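Local coordinates for hypothetical protein PA3008 (Pseudomonas aeruginosa, PDB 1OFU), which probably inhibits cell division in the SOS response, binding FtsZ and blocking the polymerisation that builds the Z ring, at residues S28-A33 with R83-V88; T37-P42 with L72-E77; L45-L50 with I60-A65. All coordinates share one frame; numbering follows the deposited sequence.

Contact 1 of 3, residues S28-A33 with R83-V88; sequences SEEQDA and RSHTVV
Glu30 lays its methylene root over the imidazole of His85, while Asp32 runs along the CB side of the same histidine. Glu30 CB stands 3.6 Å from the centroid of the His85 ring and only 20° off the ring normal, a CH-pi contact that lies somewhat toward the rim, nearest CE1. Glu30 CG follows at 3.7 Å from His85 NE2, and the chain then bends at chi2, which carries the carboxylate off the imidazole; the two planes end up 64° apart. Glu30 OE2 turns back instead to a weak bond from Gln31 N. A glutamate suits this partly exposed place because its apolar stem can cover a ring while its charged end leads away. The setting is the end of the parallel sheet where strands 35-39 and 84-89 of this alpha/beta fold begin: 28-33 leads from helix 13-28 toward strand 35-39, and 83-88 begins the adjoining strand 84-89, whose His85 shares backbone hydrogen bonds with Trp35 and Gln112. With CG of His85 held between its backbone N and carbonyl carbon (chi1 57°), the ring swings out toward the loop, and ND1 gives a weak hydrogen bond to Asp32 O at 3.5 Å. The side chain of Asp32 passes that of His85 in the opposite sense, bringing Asp32 OD1 to 3.4 Å from His85 CB. This is packing; the charge of OD1 is answered by a salt bridge to Arg34. Arg59 donates to Glu30 O and, like Arg34, also touches the histidine.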
loop_
_atom_site.group_PDB
_atom_site.type_symbol
_atom_site.label_atom_id
_atom_site.label_comp_id
_atom_site.label_asym_id
_atom_site.label_seq_id
_atom_site.Cartn_x
_atom_site.Cartn_y
_atom_site.Cartn_z
ATOM N N SER D 28 -3.453 7.542 -3.906
ATOM C CA SER D 28 -4.339 7.541 -5.063
ATOM C C SER D 28 -5.680 6.867 -4.775
ATOM O O SER D 28 -6.644 7.052 -5.521
ATOM C CB SER D 28 -3.665 6.856 -6.255
ATOM O OG SER D 28 -3.617 5.452 -6.095
ATOM N N GLU D 29 -5.748 6.101 -3.690
ATOM C CA GLU D 29 -6.981 5.399 -3.336
ATOM C C GLU D 29 -7.744 6.033 -2.168
ATOM O O GLU D 29 -8.705 5.448 -1.672
ATOM C CB GLU D 29 -6.672 3.941 -2.978
ATOM C CG GLU D 29 -5.993 3.120 -4.073
ATOM C CD GLU D 29 -6.922 2.764 -5.228
ATOM O OE1 GLU D 29 -8.144 3.010 -5.126
ATOM O OE2 GLU D 29 -6.426 2.223 -6.239
ATOM N N GLU D 30 -7.323 7.219 -1.733
ATOM C CA GLU D 30 -7.972 7.893 -0.607
ATOM C C GLU D 30 -9.499 7.910 -0.630
ATOM O O GLU D 30 -10.122 8.147 -1.662
ATOM C CB GLU D 30 -7.451 9.328 -0.476
ATOM C CG GLU D 30 -6.224 9.446 0.410
ATOM C CD GLU D 30 -6.513 9.056 1.854
ATOM O OE1 GLU D 30 -5.556 8.948 2.650
ATOM O OE2 GLU D 30 -7.701 8.862 2.195
ATOM N N GLN D 31 -10.099 7.665 0.529
ATOM C CA GLN D 31 -11.553 7.655 0.639
ATOM C C GLN D 31 -12.156 9.014 0.280
ATOM O O GLN D 31 -13.245 9.077 -0.282
ATOM C CB GLN D 31 -11.966 7.229 2.052
ATOM C CG GLN D 31 -11.535 5.804 2.391
ATOM C CD GLN D 31 -11.975 5.352 3.772
ATOM O OE1 GLN D 31 -11.597 5.943 4.787
ATOM N NE2 GLN D 31 -12.777 4.289 3.819
ATOM N N ASP D 32 -11.449 10.097 0.594
ATOM C CA ASP D 32 -11.934 11.436 0.267
ATOM C C ASP D 32 -12.081 11.532 -1.253
ATOM O O ASP D 32 -11.087 11.511 -1.979
ATOM C CB ASP D 32 -10.950 12.500 0.774
ATOM C CG ASP D 32 -11.370 13.913 0.399
ATOM O OD1 ASP D 32 -10.732 14.875 0.883
ATOM O OD2 ASP D 32 -12.333 14.064 -0.385
ATOM N N ALA D 33 -13.323 11.642 -1.719
ATOM C CA ALA D 33 -13.636 11.709 -3.148
ATOM C C ALA D 33 -13.082 12.927 -3.892
ATOM O O ALA D 33 -13.829 13.718 -4.473
ATOM C CB ALA D 33 -15.150 11.624 -3.346
ATOM N N ARG D 83 -9.668 21.105 -4.640
ATOM C CA ARG D 83 -10.204 20.016 -5.442
ATOM C C ARG D 83 -9.413 18.718 -5.261
ATOM O O ARG D 83 -9.791 17.666 -5.782
ATOM C CB ARG D 83 -10.226 20.417 -6.919
ATOM C CG ARG D 83 -11.453 19.899 -7.631
ATOM C CD ARG D 83 -12.379 21.019 -8.071
ATOM N NE ARG D 83 -12.328 22.196 -7.210
ATOM C CZ ARG D 83 -13.083 23.278 -7.387
ATOM N NH1 ARG D 83 -13.954 23.326 -8.390
ATOM N NH2 ARG D 83 -12.956 24.324 -6.580
ATOM N N SER D 84 -8.318 18.797 -4.512
ATOM C CA SER D 84 -7.475 17.629 -4.260
ATOM C C SER D 84 -7.373 17.348 -2.764
ATOM O O SER D 84 -7.216 18.272 -1.973
ATOM C CB SER D 84 -6.069 17.873 -4.803
ATOM O OG SER D 84 -6.095 18.212 -6.177
ATOM N N HIS D 85 -7.471 16.082 -2.372
ATOM C CA HIS D 85 -7.338 15.749 -0.961
ATOM C C HIS D 85 -5.866 15.910 -0.603
ATOM O O HIS D 85 -5.526 16.233 0.534
ATOM C CB HIS D 85 -7.808 14.320 -0.674
ATOM C CG HIS D 85 -7.105 13.266 -1.472
ATOM N ND1 HIS D 85 -7.765 12.449 -2.367
ATOM C CD2 HIS D 85 -5.807 12.880 -1.499
ATOM C CE1 HIS D 85 -6.902 11.609 -2.911
ATOM N NE2 HIS D 85 -5.708 11.851 -2.402
ATOM N N THR D 86 -4.995 15.708 -1.593
ATOM C CA THR D 86 -3.555 15.845 -1.384
ATOM C C THR D 86 -2.856 16.414 -2.604
ATOM O O THR D 86 -3.092 15.965 -3.728
ATOM C CB THR D 86 -2.887 14.478 -1.088
ATOM O OG1 THR D 86 -3.657 13.769 -0.120
ATOM C CG2 THR D 86 -1.481 14.679 -0.540
ATOM N N VAL D 87 -1.991 17.395 -2.382
ATOM C CA VAL D 87 -1.216 17.982 -3.465
ATOM C C VAL D 87 0.238 17.659 -3.136
ATOM O O VAL D 87 0.752 18.080 -2.104
ATOM C CB VAL D 87 -1.386 19.515 -3.553
ATOM C CG1 VAL D 87 -0.453 20.067 -4.609
ATOM C CG2 VAL D 87 -2.824 19.870 -3.900
ATOM N N VAL D 88 0.887 16.898 -4.010
ATOM C CA VAL D 88 2.265 16.494 -3.800
ATOM C C VAL D 88 3.260 17.317 -4.602
ATOM O O VAL D 88 3.233 17.337 -5.835
ATOM C CB VAL D 88 2.465 15.003 -4.163
ATOM C CG1 VAL D 88 3.884 14.561 -3.792
ATOM C CG2 VAL D 88 1.419 14.148 -3.446
#

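Contact 2 of 3, residues T37-P42 with L72-E77; sequences TLIAPP and LALSCE
Ile39 drives its side chain from the end of strand 35-39 into the surface of helix 68-80, meeting it at Leu74 and Ser75. The dense part of the contact is made by this one isoleucine. Both of its branches are used: CG2, anti to the backbone N, lies 3.6 Å from Ser75 OG, while CG1 turns beside that N (chi1 -65°) and carries CD1 over the backbone at Leu74 and Ser75, where Ile39 CD1 also meets Leu74 CD2 at 3.8 Å. The CA atoms of Ile39 and Ser75 are 6.4 Å apart, and a small residue in the helix is consistent with that close approach. The hydroxyl of Ser75, set among carbon atoms, is satisfied by hydrogen bonds with Ala71 O, one turn back in the helix, and with Ser89 OG. The apolar layer is completed by Val87, which touches Ile39, and by Leu63, which touches Leu74. Toward the solvent side the packing thins. Leu74 keeps part of its surface in solvent, and one turn along the helix from it Glu77 leads its carboxylate away, to a salt bridge with Arg80 and a long, weak ion pair with a basic side chain on the chain of another protein. Leu74 and Ser75 packed on the sheet and Glu77 at the border fit the amphipathic helix of a beta-alpha-beta crossover: helix 68-80 links the parallel strands 60-63 and 84-89, and passes over strand 35-39, which lies between them.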
loop_
_atom_site.group_PDB
_atom_site.type_symbol
_atom_site.label_atom_id
_atom_site.label_comp_id
_atom_site.label_asym_id
_atom_site.label_seq_id
_atom_site.Cartn_x
_atom_site.Cartn_y
_atom_site.Cartn_z
ATOM N N THR D 37 -3.231 15.200 -6.520
ATOM C CA THR D 37 -2.559 16.015 -7.518
ATOM C C THR D 37 -1.067 16.039 -7.284
ATOM O O THR D 37 -0.601 16.359 -6.187
ATOM C CB THR D 37 -3.098 17.453 -7.524
ATOM O OG1 THR D 37 -4.480 17.423 -7.887
ATOM C CG2 THR D 37 -2.339 18.314 -8.526
ATOM N N LEU D 38 -0.326 15.677 -8.328
ATOM C CA LEU D 38 1.125 15.653 -8.290
ATOM C C LEU D 38 1.593 16.868 -9.086
ATOM O O LEU D 38 1.187 17.056 -10.235
ATOM C CB LEU D 38 1.646 14.367 -8.943
ATOM C CG LEU D 38 1.050 13.028 -8.487
ATOM C CD1 LEU D 38 1.772 11.881 -9.207
ATOM C CD2 LEU D 38 1.194 12.876 -6.975
ATOM N N ILE D 39 2.445 17.696 -8.489
ATOM C CA ILE D 39 2.913 18.881 -9.185
ATOM C C ILE D 39 4.390 18.893 -9.537
ATOM O O ILE D 39 5.263 18.874 -8.663
ATOM C CB ILE D 39 2.551 20.144 -8.391
ATOM C CG1 ILE D 39 1.023 20.268 -8.346
ATOM C CG2 ILE D 39 3.212 21.369 -9.016
ATOM C CD1 ILE D 39 0.506 21.553 -7.777
ATOM N N ALA D 40 4.653 18.921 -10.841
ATOM C CA ALA D 40 6.004 18.949 -11.378
ATOM C C ALA D 40 6.920 17.902 -10.757
ATOM O O ALA D 40 7.985 18.231 -10.237
ATOM C CB ALA D 40 6.605 20.345 -11.199
ATOM N N PRO D 41 6.514 16.623 -10.791
ATOM C CA PRO D 41 7.356 15.571 -10.217
ATOM C C PRO D 41 8.583 15.396 -11.105
ATOM O O PRO D 41 8.582 15.824 -12.254
ATOM C CB PRO D 41 6.446 14.352 -10.248
ATOM C CG PRO D 41 5.642 14.587 -11.487
ATOM C CD PRO D 41 5.278 16.051 -11.355
ATOM N N PRO D 42 9.646 14.769 -10.584
ATOM C CA PRO D 42 10.853 14.572 -11.391
ATOM C C PRO D 42 10.602 13.732 -12.645
ATOM O O PRO D 42 9.657 12.938 -12.701
ATOM C CB PRO D 42 11.818 13.907 -10.412
ATOM C CG PRO D 42 10.904 13.182 -9.468
ATOM C CD PRO D 42 9.805 14.183 -9.241
ATOM N N LEU D 72 5.834 25.995 -7.070
ATOM C CA LEU D 72 5.405 26.455 -5.750
ATOM C C LEU D 72 4.068 27.189 -5.854
ATOM O O LEU D 72 3.154 26.959 -5.059
ATOM C CB LEU D 72 6.456 27.394 -5.149
ATOM C CG LEU D 72 6.530 27.555 -3.626
ATOM C CD1 LEU D 72 7.218 28.875 -3.322
ATOM C CD2 LEU D 72 5.153 27.536 -2.995
ATOM N N ALA D 73 3.957 28.080 -6.835
ATOM C CA ALA D 73 2.717 28.827 -7.019
ATOM C C ALA D 73 1.613 27.877 -7.466
ATOM O O ALA D 73 0.475 27.975 -7.004
ATOM C CB ALA D 73 2.915 29.938 -8.053
ATOM N N LEU D 74 1.948 26.952 -8.362
ATOM C CA LEU D 74 0.955 25.996 -8.843
ATOM C C LEU D 74 0.491 25.099 -7.693
ATOM O O LEU D 74 -0.689 24.769 -7.602
ATOM C CB LEU D 74 1.533 25.132 -9.971
ATOM C CG LEU D 74 0.533 24.677 -11.045
ATOM C CD1 LEU D 74 1.190 23.655 -11.955
ATOM C CD2 LEU D 74 -0.702 24.079 -10.406
ATOM N N SER D 75 1.415 24.707 -6.813
ATOM C CA SER D 75 1.063 23.853 -5.676
ATOM C C SER D 75 0.071 24.541 -4.742
ATOM O O SER D 75 -0.938 23.953 -4.352
ATOM C CB SER D 75 2.314 23.457 -4.885
ATOM O OG SER D 75 3.206 22.687 -5.674
ATOM N N CYS D 76 0.356 25.789 -4.383
ATOM C CA CYS D 76 -0.524 26.531 -3.485
ATOM C C CYS D 76 -1.898 26.717 -4.110
ATOM O O CYS D 76 -2.917 26.636 -3.428
ATOM C CB CYS D 76 0.075 27.899 -3.159
ATOM S SG CYS D 76 1.665 27.843 -2.289
ATOM N N GLU D 77 -1.916 26.953 -5.417
ATOM C CA GLU D 77 -3.166 27.160 -6.131
ATOM C C GLU D 77 -4.046 25.914 -6.104
ATOM O O GLU D 77 -5.233 25.992 -5.784
ATOM C CB GLU D 77 -2.875 27.571 -7.576
ATOM C CG GLU D 77 -4.003 28.344 -8.215
ATOM C CD GLU D 77 -4.356 29.596 -7.433
ATOM O OE1 GLU D 77 -3.473 30.465 -7.279
ATOM O OE2 GLU D 77 -5.513 29.710 -6.969
#

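Contact 3 of 3, residues L45-L50 with I60-A65; sequences LTHEWL and ILLLQA
Leu62 reaches from strand 60-63 to the first turn of helix 47-52, where His47 and Leu50 receive it. Its CB leaves the strand on the side of this helix, and since CG is anti to the backbone N (chi1 -168°) the chain runs outward in extended form. Within the two segments CB and CG serve as a spacer; the touching begins at the fork. The CD1 methyl meets both a polar ring and an apolar branch. Leu62 CD1 lies 3.3 Å from His47 NE2 and 3.4 Å from His47 CD2, approaching the imidazole obliquely. Leu50 CD1, the apolar branch, is 3.8 Å from Leu62 CD1. The backbone atom Leu45 O is a more distant neighbour of the same methyl, at 4.4 Å. The other methyl, CD2, turns toward Pro41, so each arm of the fork has its own surroundings, a good use of a leucine at a buried place. His47 reaches the methyl with CG beside its backbone N (chi1 -78°), and it also packs on the backbone of another protein's chain, which suits a polar ring at the border of the core. Leu50, one turn further along, is buried and packs also on Leu38. The turn bearing both is held by an N-cap: Thr46 OG1 accepts from Trp49 N at 3.0 Å, a fairly straight bond of 159°. Helix 47-52 belongs to the beta-alpha-beta unit of strands 35-39 and 60-63. On one side strand 60-63 pairs with 35-39 through Leu61 and Leu63; it is one of the two outermost strands within this chain, and Leu62 makes backbone hydrogen bonds to the chain of another protein, in keeping with its place in an FtsZ-binding region, while Leu24 of helix 13-28 packs on Trp49 of helix 47-52 and on Leu45 just before it.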
loop_
_atom_site.group_PDB
_atom_site.type_symbol
_atom_site.label_atom_id
_atom_site.label_comp_id
_atom_site.label_asym_id
_atom_site.label_seq_id
_atom_site.Cartn_x
_atom_site.Cartn_y
_atom_site.Cartn_z
ATOM N N LEU D 45 9.339 10.139 -12.674
ATOM C CA LEU D 45 7.935 9.753 -12.545
ATOM C C LEU D 45 7.154 9.970 -13.831
ATOM O O LEU D 45 6.356 10.897 -13.935
ATOM C CB LEU D 45 7.249 10.525 -11.413
ATOM C CG LEU D 45 7.475 10.020 -9.990
ATOM C CD1 LEU D 45 8.906 10.300 -9.560
ATOM C CD2 LEU D 45 6.489 10.705 -9.059
ATOM N N THR D 46 7.388 9.105 -14.807
ATOM C CA THR D 46 6.696 9.189 -16.084
ATOM C C THR D 46 5.308 8.612 -15.892
ATOM O O THR D 46 5.035 7.948 -14.888
ATOM C CB THR D 46 7.400 8.342 -17.150
ATOM O OG1 THR D 46 7.392 6.970 -16.735
ATOM C CG2 THR D 46 8.844 8.802 -17.338
ATOM N N HIS D 47 4.429 8.860 -16.855
ATOM C CA HIS D 47 3.084 8.329 -16.775
ATOM C C HIS D 47 3.152 6.807 -16.729
ATOM O O HIS D 47 2.309 6.160 -16.107
ATOM C CB HIS D 47 2.253 8.791 -17.976
ATOM C CG HIS D 47 1.756 10.199 -17.859
ATOM N ND1 HIS D 47 0.511 10.587 -18.307
ATOM C CD2 HIS D 47 2.336 11.311 -17.350
ATOM C CE1 HIS D 47 0.346 11.878 -18.078
ATOM N NE2 HIS D 47 1.438 12.341 -17.499
ATOM N N GLU D 48 4.163 6.238 -17.377
ATOM C CA GLU D 48 4.324 4.789 -17.390
ATOM C C GLU D 48 4.723 4.250 -16.025
ATOM O O GLU D 48 4.214 3.220 -15.583
ATOM C CB GLU D 48 5.362 4.368 -18.430
ATOM C CG GLU D 48 4.745 3.630 -19.605
ATOM C CD GLU D 48 3.821 2.500 -19.162
ATOM O OE1 GLU D 48 4.307 1.547 -18.515
ATOM O OE2 GLU D 48 2.608 2.566 -19.457
ATOM N N TRP D 49 5.637 4.942 -15.355
ATOM C CA TRP D 49 6.066 4.504 -14.036
ATOM C C TRP D 49 4.869 4.539 -13.095
ATOM O O TRP D 49 4.650 3.609 -12.324
ATOM C CB TRP D 49 7.163 5.420 -13.477
ATOM C CG TRP D 49 7.659 4.974 -12.121
ATOM C CD1 TRP D 49 8.660 4.080 -11.868
ATOM C CD2 TRP D 49 7.134 5.359 -10.841
ATOM N NE1 TRP D 49 8.791 3.881 -10.512
ATOM C CE2 TRP D 49 7.868 4.654 -9.859
ATOM C CE3 TRP D 49 6.113 6.226 -10.430
ATOM C CZ2 TRP D 49 7.615 4.792 -8.487
ATOM C CZ3 TRP D 49 5.860 6.364 -9.061
ATOM C CH2 TRP D 49 6.611 5.649 -8.108
ATOM N N LEU D 50 4.098 5.619 -13.166
ATOM C CA LEU D 50 2.929 5.800 -12.309
ATOM C C LEU D 50 1.887 4.712 -12.509
ATOM O O LEU D 50 1.252 4.256 -11.548
ATOM C CB LEU D 50 2.309 7.181 -12.556
ATOM C CG LEU D 50 3.170 8.342 -12.050
ATOM C CD1 LEU D 50 2.618 9.666 -12.549
ATOM C CD2 LEU D 50 3.215 8.312 -10.527
ATOM N N ILE D 60 -5.993 10.446 -10.323
ATOM C CA ILE D 60 -4.749 11.188 -10.283
ATOM C C ILE D 60 -4.685 12.258 -11.354
ATOM O O ILE D 60 -5.146 12.065 -12.474
ATOM C CB ILE D 60 -3.549 10.240 -10.454
ATOM C CG1 ILE D 60 -3.473 9.310 -9.251
ATOM C CG2 ILE D 60 -2.246 11.034 -10.617
ATOM C CD1 ILE D 60 -2.448 8.229 -9.403
ATOM N N LEU D 61 -4.105 13.391 -10.983
ATOM C CA LEU D 61 -3.924 14.514 -11.883
ATOM C C LEU D 61 -2.448 14.860 -11.758
ATOM O O LEU D 61 -1.934 15.032 -10.647
ATOM C CB LEU D 61 -4.797 15.696 -11.447
ATOM C CG LEU D 61 -5.801 16.212 -12.478
ATOM C CD1 LEU D 61 -6.639 15.065 -13.007
ATOM C CD2 LEU D 61 -6.682 17.272 -11.845
ATOM N N LEU D 62 -1.758 14.923 -12.892
ATOM C CA LEU D 62 -0.337 15.243 -12.900
ATOM C C LEU D 62 -0.169 16.551 -13.663
ATOM O O LEU D 62 -0.468 16.622 -14.856
ATOM C CB LEU D 62 0.441 14.116 -13.585
ATOM C CG LEU D 62 1.967 14.065 -13.477
ATOM C CD1 LEU D 62 2.472 12.948 -14.378
ATOM C CD2 LEU D 62 2.597 15.385 -13.895
ATOM N N LEU D 63 0.303 17.587 -12.973
ATOM C CA LEU D 63 0.489 18.892 -13.603
ATOM C C LEU D 63 1.961 19.248 -13.710
ATOM O O LEU D 63 2.764 18.876 -12.854
ATOM C CB LEU D 63 -0.223 19.977 -12.796
ATOM C CG LEU D 63 -1.658 19.699 -12.349
ATOM C CD1 LEU D 63 -2.188 20.919 -11.610
ATOM C CD2 LEU D 63 -2.535 19.372 -13.552
ATOM N N GLN D 64 2.314 19.976 -14.762
ATOM C CA GLN D 64 3.695 20.388 -14.961
ATOM C C GLN D 64 3.897 21.858 -14.634
ATOM O O GLN D 64 2.937 22.621 -14.533
ATOM C CB GLN D 64 4.134 20.114 -16.400
ATOM C CG GLN D 64 4.650 18.706 -16.624
ATOM C CD GLN D 64 5.685 18.308 -15.582
ATOM O OE1 GLN D 64 6.542 19.113 -15.200
ATOM N NE2 GLN D 64 5.615 17.060 -15.120
ATOM N N ALA D 65 5.159 22.239 -14.463
ATOM C CA ALA D 65 5.537 23.611 -14.149
ATOM C C ALA D 65 6.948 23.815 -14.687
ATOM O O ALA D 65 7.759 22.893 -14.660
ATOM C CB ALA D 65 5.506 23.832 -12.645
#

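The three contacts share one parallel sheet, in which strands 84-89, 35-39 and 60-63 lie side by side. Contacts 2 and 3 are closest, their centres about 11 Å apart, and are stitched by Leu38 N to Leu61 O at 2.9 Å, probably a hydrogen bond. Contact 1 lies about 14 Å from contact 2, centre to centre, and joins it through a probable bond from Val88 N to Thr37 O of 2.7 Å. Contacts 1 and 3, about 15 Å apart, touch where Ser28 CB packs on Ile60 CD1 at 3.6 Å. Segment 60-65 lies largely in FtsZ-binding regions, and 83-88 starts at the end of another, at Arg83; contact 2 lies nearer the centre of the chain.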